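Local structure of zinc finger (CCCH type) motif-containing protein (Toxoplasma gondii, 7NJC) at residues A[12-17]-A[53-58]; A[31-36]-A[81-86]; A[116-121]-A[131-136]. The protein probably reads N6-methyladenosine marks in messenger RNA, the portion described here being its YTH (YT521-B-like) domain bound to methylated RNA. One frame throughout, in Å; residues are numbered along the deposited sequence.

Interaction 1: A[12-17]-A[53-58]; sequences STKRFF and TDHVLL. With TOE (2-[2-(2-methoxy-ethoxy)-ethoxy]-ethoxyl), chain C.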
loop_
_atom_site.group_PDB
_atom_site.type_symbol
_atom_site.label_atom_id
_atom_site.label_comp_id
_atom_site.label_asym_id
_atom_site.label_seq_id
_atom_site.Cartn_x
_atom_site.Cartn_y
_atom_site.Cartn_z
ATOM N N SER A 12 -14.397 0.606 11.812
ATOM C CA SER A 12 -14.746 -0.504 10.925
ATOM C C SER A 12 -13.774 -1.671 11.113
ATOM O O SER A 12 -12.811 -1.599 11.884
ATOM C CB SER A 12 -14.831 -0.050 9.465
ATOM O OG SER A 12 -13.606 0.510 9.049
ATOM N N THR A 13 -14.072 -2.780 10.424
ATOM C CA THR A 13 -13.282 -4.004 10.535
ATOM C C THR A 13 -12.081 -4.020 9.590
ATOM O O THR A 13 -10.955 -4.276 10.025
ATOM C CB THR A 13 -14.171 -5.242 10.351
ATOM O OG1 THR A 13 -15.145 -5.284 11.406
ATOM C CG2 THR A 13 -13.334 -6.514 10.403
ATOM N N LYS A 14 -12.284 -3.737 8.306
ATOM C CA LYS A 14 -11.167 -3.720 7.370
ATOM C C LYS A 14 -11.297 -2.535 6.430
ATOM O O LYS A 14 -12.381 -2.263 5.901
ATOM C CB LYS A 14 -11.072 -4.986 6.505
ATOM C CG LYS A 14 -10.812 -6.271 7.253
ATOM C CD LYS A 14 -10.408 -7.363 6.274
ATOM C CE LYS A 14 -10.338 -8.710 6.961
ATOM N NZ LYS A 14 -9.870 -9.769 6.030
ATOM N N ARG A 15 -10.175 -1.853 6.200
ATOM C CA ARG A 15 -10.093 -0.783 5.217
ATOM C C ARG A 15 -8.880 -1.026 4.339
ATOM O O ARG A 15 -7.913 -1.672 4.759
ATOM C CB ARG A 15 -10.020 0.584 5.888
ATOM C CG ARG A 15 -11.363 0.953 6.514
ATOM C CD ARG A 15 -11.301 2.237 7.323
ATOM N NE ARG A 15 -11.048 3.417 6.503
ATOM C CZ ARG A 15 -10.905 4.636 7.007
ATOM N NH1 ARG A 15 -11.000 4.820 8.319
ATOM N NH2 ARG A 15 -10.663 5.664 6.204
ATOM N N PHE A 16 -8.949 -0.514 3.115
ATOM C CA PHE A 16 -7.991 -0.860 2.071
ATOM C C PHE A 16 -7.532 0.406 1.371
ATOM O O PHE A 16 -8.364 1.183 0.892
ATOM C CB PHE A 16 -8.646 -1.781 1.025
ATOM C CG PHE A 16 -9.230 -3.054 1.596
ATOM C CD1 PHE A 16 -10.502 -3.074 2.175
ATOM C CD2 PHE A 16 -8.510 -4.238 1.531
ATOM C CE1 PHE A 16 -11.030 -4.249 2.684
ATOM C CE2 PHE A 16 -9.032 -5.411 2.042
ATOM C CZ PHE A 16 -10.293 -5.424 2.615
ATOM N N PHE A 17 -6.210 0.594 1.277
ATOM C CA PHE A 17 -5.627 1.777 0.659
ATOM C C PHE A 17 -4.608 1.372 -0.388
ATOM O O PHE A 17 -3.829 0.437 -0.181
ATOM C CB PHE A 17 -4.935 2.648 1.698
ATOM C CG PHE A 17 -5.868 3.176 2.750
ATOM C CD1 PHE A 17 -6.163 2.417 3.878
ATOM C CD2 PHE A 17 -6.474 4.417 2.595
ATOM C CE1 PHE A 17 -7.040 2.895 4.856
ATOM C CE2 PHE A 17 -7.338 4.905 3.561
ATOM C CZ PHE A 17 -7.629 4.136 4.689
ATOM N N THR A 53 -9.685 0.972 13.048
ATOM C CA THR A 53 -10.015 -0.146 12.180
ATOM C C THR A 53 -9.268 -1.384 12.653
ATOM O O THR A 53 -8.101 -1.296 13.039
ATOM C CB THR A 53 -9.591 0.180 10.740
ATOM O OG1 THR A 53 -10.005 1.512 10.413
ATOM C CG2 THR A 53 -10.210 -0.798 9.763
ATOM N N ASP A 54 -9.932 -2.543 12.603
ATOM C CA ASP A 54 -9.259 -3.775 13.015
ATOM C C ASP A 54 -8.053 -4.069 12.130
ATOM O O ASP A 54 -7.014 -4.530 12.618
ATOM C CB ASP A 54 -10.215 -4.963 12.952
ATOM C CG ASP A 54 -11.252 -4.944 14.048
ATOM O OD1 ASP A 54 -11.139 -4.114 14.979
ATOM O OD2 ASP A 54 -12.185 -5.771 13.975
ATOM N N HIS A 55 -8.180 -3.834 10.824
ATOM C CA HIS A 55 -7.131 -4.169 9.864
ATOM C C HIS A 55 -7.071 -3.092 8.797
ATOM O O HIS A 55 -8.061 -2.866 8.095
ATOM C CB HIS A 55 -7.426 -5.512 9.183
ATOM C CG HIS A 55 -7.473 -6.666 10.133
ATOM N ND1 HIS A 55 -8.651 -7.259 10.535
ATOM C CD2 HIS A 55 -6.483 -7.313 10.790
ATOM C CE1 HIS A 55 -8.382 -8.236 11.384
ATOM N NE2 HIS A 55 -7.074 -8.286 11.557
ATOM N N VAL A 56 -5.903 -2.469 8.639
ATOM C CA VAL A 56 -5.650 -1.532 7.549
ATOM C C VAL A 56 -4.756 -2.252 6.549
ATOM O O VAL A 56 -3.613 -2.601 6.867
ATOM C CB VAL A 56 -5.016 -0.227 8.049
ATOM C CG1 VAL A 56 -4.662 0.677 6.868
ATOM C CG2 VAL A 56 -5.981 0.491 8.990
ATOM N N LEU A 57 -5.282 -2.502 5.355
ATOM C CA LEU A 57 -4.547 -3.205 4.313
ATOM C C LEU A 57 -3.997 -2.205 3.302
ATOM O O LEU A 57 -4.686 -1.256 2.902
ATOM C CB LEU A 57 -5.433 -4.226 3.590
ATOM C CG LEU A 57 -5.855 -5.475 4.364
ATOM C CD1 LEU A 57 -4.696 -6.023 5.189
ATOM C CD2 LEU A 57 -7.078 -5.179 5.228
ATOM N N LEU A 58 -2.759 -2.435 2.885
ATOM C CA LEU A 58 -2.044 -1.552 1.976
ATOM C C LEU A 58 -1.749 -2.338 0.713
ATOM O O LEU A 58 -1.158 -3.418 0.785
ATOM C CB LEU A 58 -0.738 -1.072 2.614
ATOM C CG LEU A 58 -0.899 -0.379 3.975
ATOM C CD1 LEU A 58 0.455 -0.011 4.538
ATOM C CD2 LEU A 58 -1.797 0.846 3.865
HETATM O "O2'" TOE C . -11.276 -10.120 3.123
HETATM C "CA'" TOE C . -10.278 -10.849 2.460
HETATM C "CB'" TOE C . -9.032 -9.978 2.328
HETATM O "OC'" TOE C . -8.440 -9.835 3.590
HETATM C "CD'" TOE C . -7.182 -9.223 3.564
HETATM C "CE'" TOE C . -6.309 -9.762 4.698
HETATM O "OF'" TOE C . -6.856 -9.386 5.928
HETATM C "CG'" TOE C . -5.949 -9.437 6.993
HETATM C "CH'" TOE C . -6.375 -10.515 7.990
HETATM O "OI'" TOE C . -7.748 -10.430 8.234
HETATM C "CK'" TOE C . -8.222 -11.395 9.134
HETATM O O HOH W 1 -12.468 2.949 10.354
#
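Two parallel strands in the central mixed sheet of the YTH domain meet here, 14-17 beside 55-58. Arg15 bonds through both its N and its O to the neighbouring strand: its N gives to His55 O at 3.0 Å, and its O receives Leu57 N in an almost straight bond of 2.8 Å (178° at the hydrogen). Phe17 N then donates to Leu57 O. On the face carrying Lys14, Phe16 and Leu57, the Leu57 side chain lies alongside Phe16, pointing the same way, and its CD2 sits off-centre over the ring, 4.2 Å from the centroid. Such flat and branched apolar residues suit this face, where helix 137-148 packs on Phe16. Because strands 14-21 and 53-62 run parallel, the chain must cross over between them, and helix 40-52 of that connection packs on the other face, against Phe17 and Val56. There Val56 CG1 reaches Phe17 CD1 at 3.8 Å. Arg15 CD lies 3.4 Å from Thr53 OG1, which also hydrogen-bonds Ala49 O of helix 40-52; the bend at chi3 (66°) then turns NE to its salt bridge with Glu134, while NH1 shares a water with Ser12 OG and Thr53 OG1. Lys14, extended beyond CG, projects its ammonium into the curl of a bound polyether, where four oxygens accept from NZ, the shortest bond being 2.8 Å to TOE OC'. One of these, TOE OI', also stands 3.9 Å above the His55 ring centre.

Interaction 2: A[31-36]-A[81-86]; sequences IQHGVW and QLFPGI. With 6MD (N-methyladenosine), chain D.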
loop_
_atom_site.group_PDB
_atom_site.type_symbol
_atom_site.label_atom_id
_atom_site.label_comp_id
_atom_site.label_asym_id
_atom_site.label_seq_id
_atom_site.Cartn_x
_atom_site.Cartn_y
_atom_site.Cartn_z
ATOM N N ILE A 31 9.990 -4.545 1.827
ATOM C CA ILE A 31 9.865 -5.990 1.969
ATOM C C ILE A 31 10.960 -6.543 2.867
ATOM O O ILE A 31 10.712 -7.408 3.712
ATOM C CB ILE A 31 9.890 -6.632 0.572
ATOM C CG1 ILE A 31 8.564 -6.358 -0.137
ATOM C CG2 ILE A 31 10.182 -8.103 0.661
ATOM C CD1 ILE A 31 8.663 -6.511 -1.643
ATOM N N GLN A 32 12.189 -6.059 2.699
ATOM C CA GLN A 32 13.284 -6.599 3.491
ATOM C C GLN A 32 13.174 -6.233 4.965
ATOM O O GLN A 32 13.614 -7.008 5.823
ATOM C CB GLN A 32 14.627 -6.153 2.918
ATOM C CG GLN A 32 15.108 -7.025 1.761
ATOM C CD GLN A 32 15.755 -8.344 2.210
ATOM O OE1 GLN A 32 16.488 -8.969 1.445
ATOM N NE2 GLN A 32 15.483 -8.767 3.443
ATOM N N HIS A 33 12.582 -5.077 5.285
ATOM C CA HIS A 33 12.594 -4.575 6.650
ATOM C C HIS A 33 11.217 -4.405 7.275
ATOM O O HIS A 33 11.133 -4.081 8.468
ATOM C CB HIS A 33 13.414 -3.279 6.733
ATOM C CG HIS A 33 14.839 -3.472 6.328
ATOM N ND1 HIS A 33 15.764 -4.098 7.137
ATOM C CD2 HIS A 33 15.487 -3.168 5.180
ATOM C CE1 HIS A 33 16.925 -4.156 6.510
ATOM N NE2 HIS A 33 16.784 -3.598 5.320
ATOM N N GLY A 34 10.143 -4.650 6.529
ATOM C CA GLY A 34 8.810 -4.552 7.092
ATOM C C GLY A 34 8.439 -3.148 7.526
ATOM O O GLY A 34 7.958 -2.934 8.644
ATOM N N VAL A 35 8.617 -2.183 6.624
ATOM C CA VAL A 35 8.501 -0.772 6.973
ATOM C C VAL A 35 7.960 -0.010 5.772
ATOM O O VAL A 35 8.202 -0.376 4.617
ATOM C CB VAL A 35 9.874 -0.223 7.440
ATOM C CG1 VAL A 35 10.907 -0.304 6.322
ATOM C CG2 VAL A 35 9.750 1.203 7.973
ATOM N N TRP A 36 7.207 1.056 6.057
ATOM C CA TRP A 36 6.770 1.983 5.023
ATOM C C TRP A 36 6.703 3.384 5.621
ATOM O O TRP A 36 6.795 3.567 6.839
ATOM C CB TRP A 36 5.427 1.554 4.397
ATOM C CG TRP A 36 5.128 2.294 3.140
ATOM C CD1 TRP A 36 4.121 3.198 2.925
ATOM C CD2 TRP A 36 5.878 2.230 1.922
ATOM N NE1 TRP A 36 4.190 3.693 1.638
ATOM C CE2 TRP A 36 5.254 3.108 0.999
ATOM C CE3 TRP A 36 7.004 1.500 1.513
ATOM C CZ2 TRP A 36 5.731 3.289 -0.302
ATOM C CZ3 TRP A 36 7.474 1.678 0.229
ATOM C CH2 TRP A 36 6.836 2.561 -0.670
ATOM N N GLN A 81 11.424 7.011 15.714
ATOM C CA GLN A 81 12.548 6.168 16.095
ATOM C C GLN A 81 12.661 4.892 15.268
ATOM O O GLN A 81 13.648 4.163 15.422
ATOM C CB GLN A 81 12.464 5.812 17.583
ATOM C CG GLN A 81 12.568 7.018 18.496
ATOM C CD GLN A 81 12.673 6.637 19.958
ATOM O OE1 GLN A 81 11.875 5.846 20.465
ATOM N NE2 GLN A 81 13.666 7.192 20.643
ATOM N N LEU A 82 11.691 4.608 14.396
ATOM C CA LEU A 82 11.713 3.379 13.605
ATOM C C LEU A 82 12.526 3.598 12.334
ATOM O O LEU A 82 12.165 4.434 11.499
ATOM C CB LEU A 82 10.294 2.958 13.231
ATOM C CG LEU A 82 10.230 1.692 12.373
ATOM C CD1 LEU A 82 10.769 0.493 13.158
ATOM C CD2 LEU A 82 8.805 1.436 11.917
ATOM N N PHE A 83 13.610 2.827 12.179
ATOM C CA PHE A 83 14.488 2.873 11.007
ATOM C C PHE A 83 14.711 4.298 10.503
ATOM O O PHE A 83 14.493 4.568 9.316
ATOM C CB PHE A 83 13.911 2.030 9.866
ATOM C CG PHE A 83 13.910 0.544 10.126
ATOM C CD1 PHE A 83 15.099 -0.165 10.233
ATOM C CD2 PHE A 83 12.717 -0.149 10.209
ATOM C CE1 PHE A 83 15.094 -1.539 10.450
ATOM C CE2 PHE A 83 12.701 -1.522 10.428
ATOM C CZ PHE A 83 13.893 -2.215 10.552
ATOM N N PRO A 84 15.152 5.225 11.355
ATOM C CA PRO A 84 15.242 6.632 10.936
ATOM C C PRO A 84 16.117 6.796 9.701
ATOM O O PRO A 84 17.269 6.363 9.679
ATOM C CB PRO A 84 15.883 7.321 12.146
ATOM C CG PRO A 84 15.673 6.415 13.286
ATOM C CD PRO A 84 15.645 5.021 12.728
ATOM N N GLY A 85 15.553 7.420 8.665
ATOM C CA GLY A 85 16.296 7.779 7.470
ATOM C C GLY A 85 16.551 6.653 6.495
ATOM O O GLY A 85 17.351 6.830 5.566
ATOM N N ILE A 86 15.872 5.514 6.653
ATOM C CA ILE A 86 16.163 4.330 5.846
ATOM C C ILE A 86 15.968 4.587 4.350
ATOM O O ILE A 86 16.635 3.962 3.516
ATOM C CB ILE A 86 15.328 3.135 6.351
ATOM C CG1 ILE A 86 15.851 1.828 5.758
ATOM C CG2 ILE A 86 13.836 3.333 6.026
ATOM C CD1 ILE A 86 15.204 0.600 6.358
HETATM O "O5'" 6MD D . 4.417 12.916 -4.620
HETATM C "C5'" 6MD D . 3.508 11.813 -4.591
HETATM C "C4'" 6MD D . 4.213 10.532 -4.966
HETATM O "O4'" 6MD D . 5.037 10.081 -3.877
HETATM C "C3'" 6MD D . 3.381 9.344 -5.294
HETATM O "O3'" 6MD D . 2.628 9.335 -6.458
HETATM C "C2'" 6MD D . 4.248 8.189 -5.012
HETATM O "O2'" 6MD D . 4.520 7.192 -5.934
HETATM C "C1'" 6MD D . 5.314 8.706 -4.070
HETATM N N9 6MD D . 5.476 8.090 -2.751
HETATM C C8 6MD D . 4.720 8.246 -1.752
HETATM N N7 6MD D . 5.316 7.600 -0.704
HETATM C C5 6MD D . 6.508 7.081 -1.173
HETATM C C6 6MD D . 7.603 6.308 -0.642
HETATM N N6 6MD D . 7.628 5.861 0.776
HETATM N N1 6MD D . 8.629 5.981 -1.422
HETATM C C2 6MD D . 8.656 6.361 -2.724
HETATM N N3 6MD D . 7.644 7.076 -3.259
HETATM C C4 6MD D . 6.573 7.458 -2.525
HETATM C CZ 6MD D . 8.818 5.255 1.268
#
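Beside the methyladenosine pocket of the YTH domain, the end of helix 24-33 and the short edge strand 35-36 are covered by the loop 81-86, which lies between strands 67-74 and 98-109. Phe83 makes the middle of this contact: its CE2 comes 3.6 Å from His33 O, and His33 CB stands over one face of its ring, 4.0 Å from CZ. The imidazole and phenyl planes are inclined at 59°, with centroids 5.5 Å apart, an oblique pairing. Val35 presents a branched, apolar surface to the loop. With its CG2 anti to the backbone N, the valine puts that methyl against both Phe83 CD2 at 4.0 Å and Leu82 CD2 at 4.1 Å. A type II turn from Phe83 to Ile86, closed by Ile86 N to Phe83 O, brings Ile86 back to the same patch; its extended side chain (chi1 -166°, chi2 172°) carries CD1 to 4.0 Å from His33 CD2. Gly85 takes positive phi in this turn, and Gly34 does so where the helix ends, backbone shapes that come easily to a residue without a side chain. Strand alternation turns Trp36 away from the loop and into the aromatic cage by which YTH domains recognise N6-methyladenosine. One face of its indole receives the modified nitrogen, with Trp36 CZ2 3.4 Å from 6MD N6, while Trp87, the next residue after Ile86, and Phe60 meet Trp36 edge-to-face. The methyladenosine is held further by Ala37 O, Asn26 ND2 and Asn22 N.

Interaction 3: A[116-121]-A[131-136]; sequences VTNPWN and DGTEVP. With 6MD (N-methyladenosine), chain D; nucleotides of chain B.
Glu134 O is gripped by two donors, Asn118 ND2 at 2.9 Å and a water at 3.1 Å that also donates to Trp120 O. The hydrogen bond from the amide is almost straight (178° at the hydrogen), and the acceptor lies in the plane of the Asn118 amide, although the nitrogen is tilted from the plane of the Glu134 carbonyl. Asparagine fits this position because its two ends do different work. While ND2 reaches across to 131-136, OD1 accepts Trp120 N at 2.9 Å from above its carbonyl plane, making an Asx turn inside the type I turn from Asn118 to Asn121. With CG anti to the backbone N (chi1 -178°), the amide extends toward the opposing segment, where Thr133 CG2 and Val135 CG1 pack against ND2. The turn thereby sets Trp120 over Pro136, which stands at the N-cap position of helix 137-148. Pro136 CA lies 3.6 Å from the centroid of the six-membered indole ring, only 7° off its normal, a CH-pi contact over the face; Pro136 CG touches Trp120 CD2 and also meets Pro119 CG at 3.7 Å. A flat indole and two rigid proline rings thus give broad apolar surfaces to a partly exposed corner. At the indole edge stands Glu134 CG, with the carboxylate turned nearly perpendicular to the ring; the acid forms a salt bridge with Arg15 NE. Segment 131-136 follows the edge of the YTH sheet beside strand 14-21, Gly132 and Thr133 forming a G1 bulge opposite Ile18. At its other end Asp131 meets the RNA: its N donates to OP2 of nucleotide C4 of chain B at 2.8 Å, and OD2, held by Thr38 OG1 and Asn42 ND2, lies 3.4 Å from 6MD C8.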
loop_
_atom_site.group_PDB
_atom_site.type_symbol
_atom_site.label_atom_id
_atom_site.label_comp_id
_atom_site.label_asym_id
_atom_site.label_seq_id
_atom_site.Cartn_x
_atom_site.Cartn_y
_atom_site.Cartn_z
ATOM N N VAL A 116 -12.344 -1.223 -14.233
ATOM C CA VAL A 116 -12.804 -1.105 -12.858
ATOM C C VAL A 116 -12.629 0.349 -12.467
ATOM O O VAL A 116 -11.539 0.907 -12.639
ATOM C CB VAL A 116 -11.981 -1.995 -11.904
ATOM C CG1 VAL A 116 -12.427 -1.769 -10.472
ATOM C CG2 VAL A 116 -12.109 -3.463 -12.280
ATOM N N THR A 117 -13.691 0.969 -11.963
ATOM C CA THR A 117 -13.584 2.324 -11.439
ATOM C C THR A 117 -13.889 2.327 -9.950
ATOM O O THR A 117 -14.502 1.399 -9.416
ATOM C CB THR A 117 -14.497 3.324 -12.157
ATOM O OG1 THR A 117 -15.858 2.897 -12.061
ATOM C CG2 THR A 117 -14.097 3.467 -13.620
ATOM N N ASN A 118 -13.468 3.401 -9.293
ATOM C CA ASN A 118 -13.525 3.467 -7.840
ATOM C C ASN A 118 -14.545 4.516 -7.414
ATOM O O ASN A 118 -14.288 5.723 -7.564
ATOM C CB ASN A 118 -12.131 3.815 -7.308
ATOM C CG ASN A 118 -12.066 3.864 -5.793
ATOM O OD1 ASN A 118 -13.079 3.747 -5.105
ATOM N ND2 ASN A 118 -10.859 4.060 -5.261
ATOM N N PRO A 119 -15.693 4.113 -6.849
ATOM C CA PRO A 119 -16.711 5.102 -6.452
ATOM C C PRO A 119 -16.294 5.973 -5.281
ATOM O O PRO A 119 -16.930 7.006 -5.035
ATOM C CB PRO A 119 -17.923 4.229 -6.095
ATOM C CG PRO A 119 -17.312 2.927 -5.646
ATOM C CD PRO A 119 -16.098 2.734 -6.524
ATOM N N TRP A 120 -15.256 5.591 -4.548
ATOM C CA TRP A 120 -14.722 6.409 -3.472
ATOM C C TRP A 120 -13.611 7.327 -3.941
ATOM O O TRP A 120 -13.011 8.027 -3.113
ATOM C CB TRP A 120 -14.209 5.521 -2.338
ATOM C CG TRP A 120 -15.292 4.853 -1.561
ATOM C CD1 TRP A 120 -16.630 4.830 -1.851
ATOM C CD2 TRP A 120 -15.128 4.111 -0.358
ATOM N NE1 TRP A 120 -17.306 4.111 -0.892
ATOM C CE2 TRP A 120 -16.404 3.662 0.036
ATOM C CE3 TRP A 120 -14.024 3.785 0.432
ATOM C CZ2 TRP A 120 -16.604 2.899 1.188
ATOM C CZ3 TRP A 120 -14.222 3.028 1.571
ATOM C CH2 TRP A 120 -15.503 2.598 1.941
ATOM N N ASN A 121 -13.328 7.343 -5.240
ATOM C CA ASN A 121 -12.310 8.209 -5.816
ATOM C C ASN A 121 -12.820 8.820 -7.117
ATOM O O ASN A 121 -12.177 8.742 -8.167
ATOM C CB ASN A 121 -11.003 7.440 -6.015
ATOM C CG ASN A 121 -9.860 8.350 -6.396
ATOM O OD1 ASN A 121 -9.805 9.497 -5.959
ATOM N ND2 ASN A 121 -8.943 7.847 -7.215
ATOM N N ASP A 131 -1.376 7.804 -4.563
ATOM C CA ASP A 131 -0.954 7.268 -3.272
ATOM C C ASP A 131 -1.981 7.609 -2.192
ATOM O O ASP A 131 -2.421 8.758 -2.068
ATOM C CB ASP A 131 0.396 7.892 -2.914
ATOM C CG ASP A 131 0.987 7.329 -1.634
ATOM O OD1 ASP A 131 1.024 6.087 -1.499
ATOM O OD2 ASP A 131 1.441 8.133 -0.783
ATOM N N GLY A 132 -2.361 6.602 -1.398
ATOM C CA GLY A 132 -3.311 6.791 -0.315
ATOM C C GLY A 132 -4.774 6.701 -0.701
ATOM O O GLY A 132 -5.633 6.932 0.158
ATOM N N THR A 133 -5.088 6.363 -1.952
ATOM C CA THR A 133 -6.480 6.241 -2.382
ATOM C C THR A 133 -7.156 5.082 -1.659
ATOM O O THR A 133 -6.659 3.959 -1.685
ATOM C CB THR A 133 -6.523 5.978 -3.889
ATOM O OG1 THR A 133 -6.001 7.108 -4.599
ATOM C CG2 THR A 133 -7.961 5.689 -4.354
ATOM N N GLU A 134 -8.291 5.342 -1.022
ATOM C CA GLU A 134 -9.058 4.265 -0.398
ATOM C C GLU A 134 -9.953 3.590 -1.435
ATOM O O GLU A 134 -10.470 4.245 -2.346
ATOM C CB GLU A 134 -9.906 4.776 0.769
ATOM C CG GLU A 134 -10.388 3.628 1.658
ATOM C CD GLU A 134 -10.937 4.059 3.010
ATOM O OE1 GLU A 134 -10.901 5.264 3.340
ATOM O OE2 GLU A 134 -11.416 3.173 3.748
ATOM N N VAL A 135 -10.113 2.275 -1.311
ATOM C CA VAL A 135 -11.076 1.563 -2.152
ATOM C C VAL A 135 -12.168 0.988 -1.258
ATOM O O VAL A 135 -11.900 0.645 -0.093
ATOM C CB VAL A 135 -10.422 0.465 -3.016
ATOM C CG1 VAL A 135 -9.419 1.056 -4.009
ATOM C CG2 VAL A 135 -9.736 -0.556 -2.144
ATOM N N PRO A 136 -13.396 0.848 -1.751
ATOM C CA PRO A 136 -14.447 0.268 -0.921
ATOM C C PRO A 136 -14.092 -1.153 -0.539
ATOM O O PRO A 136 -13.385 -1.859 -1.285
ATOM C CB PRO A 136 -15.681 0.301 -1.837
ATOM C CG PRO A 136 -15.362 1.295 -2.900
ATOM C CD PRO A 136 -13.881 1.212 -3.093
HETATM O "O5'" 6MD D . 4.417 12.916 -4.620
HETATM C "C5'" 6MD D . 3.508 11.813 -4.591
HETATM C "C4'" 6MD D . 4.213 10.532 -4.966
HETATM O "O4'" 6MD D . 5.037 10.081 -3.877
HETATM C "C3'" 6MD D . 3.381 9.344 -5.294
HETATM O "O3'" 6MD D . 2.628 9.335 -6.458
HETATM C "C2'" 6MD D . 4.248 8.189 -5.012
HETATM O "O2'" 6MD D . 4.520 7.192 -5.934
HETATM C "C1'" 6MD D . 5.314 8.706 -4.070
HETATM N N9 6MD D . 5.476 8.090 -2.751
HETATM C C8 6MD D . 4.720 8.246 -1.752
HETATM N N7 6MD D . 5.316 7.600 -0.704
HETATM C C5 6MD D . 6.508 7.081 -1.173
HETATM C C6 6MD D . 7.603 6.308 -0.642
HETATM N N6 6MD D . 7.628 5.861 0.776
HETATM N N1 6MD D . 8.629 5.981 -1.422
HETATM C C2 6MD D . 8.656 6.361 -2.724
HETATM N N3 6MD D . 7.644 7.076 -3.259
HETATM C C4 6MD D . 6.573 7.458 -2.525
HETATM C CZ 6MD D . 8.818 5.255 1.268
ATOM P P C B 4 1.164 9.728 -6.785
ATOM O OP1 C B 4 1.243 10.832 -7.790
ATOM O OP2 C B 4 0.367 9.833 -5.540
ATOM O "O5'" C B 4 0.681 8.394 -7.495
ATOM C "C5'" C B 4 0.981 8.130 -8.850
ATOM C "C4'" C B 4 -0.277 7.787 -9.594
ATOM O "O4'" C B 4 -1.166 8.925 -9.594
ATOM C "C3'" C B 4 -0.103 7.424 -11.054
ATOM O "O3'" C B 4 0.204 6.042 -11.164
ATOM C "C2'" C B 4 -1.454 7.791 -11.663
ATOM O "O2'" C B 4 -2.374 6.736 -11.439
ATOM C "C1'" C B 4 -1.894 8.975 -10.793
ATOM N N1 C B 4 -1.684 10.312 -11.390
ATOM C C2 C B 4 -2.452 10.731 -12.481
ATOM O O2 C B 4 -3.275 9.946 -12.990
ATOM N N3 C B 4 -2.258 11.981 -12.968
ATOM C C4 C B 4 -1.372 12.805 -12.400
ATOM N N4 C B 4 -1.225 14.025 -12.925
ATOM C C5 C B 4 -0.596 12.414 -11.273
ATOM C C6 C B 4 -0.795 11.175 -10.801
HETATM O O HOH W 2 -10.370 7.366 -2.161
#

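All three interactions reach the central mixed sheet of one YTH domain. Strand 14-21 links interactions 1 and 3, whose centres are 14 Å apart: it pairs with strand 53-62 on one side and strand 134-135 on the other, and the two contacts touch. Interaction 2 lies at the far edge, on strand 35-36, its centre 21 Å from interaction 1 and 26 Å from interaction 3. Along the chain interactions 1 and 2 alternate their segments, whereas interaction 3 follows both. Interactions 2 and 3 lie on opposite sides of the chain's centre, yet segments of both reach the methyladenosine, through Trp36 and Asp131, so the nucleoside is approached from both outer parts of the sheet.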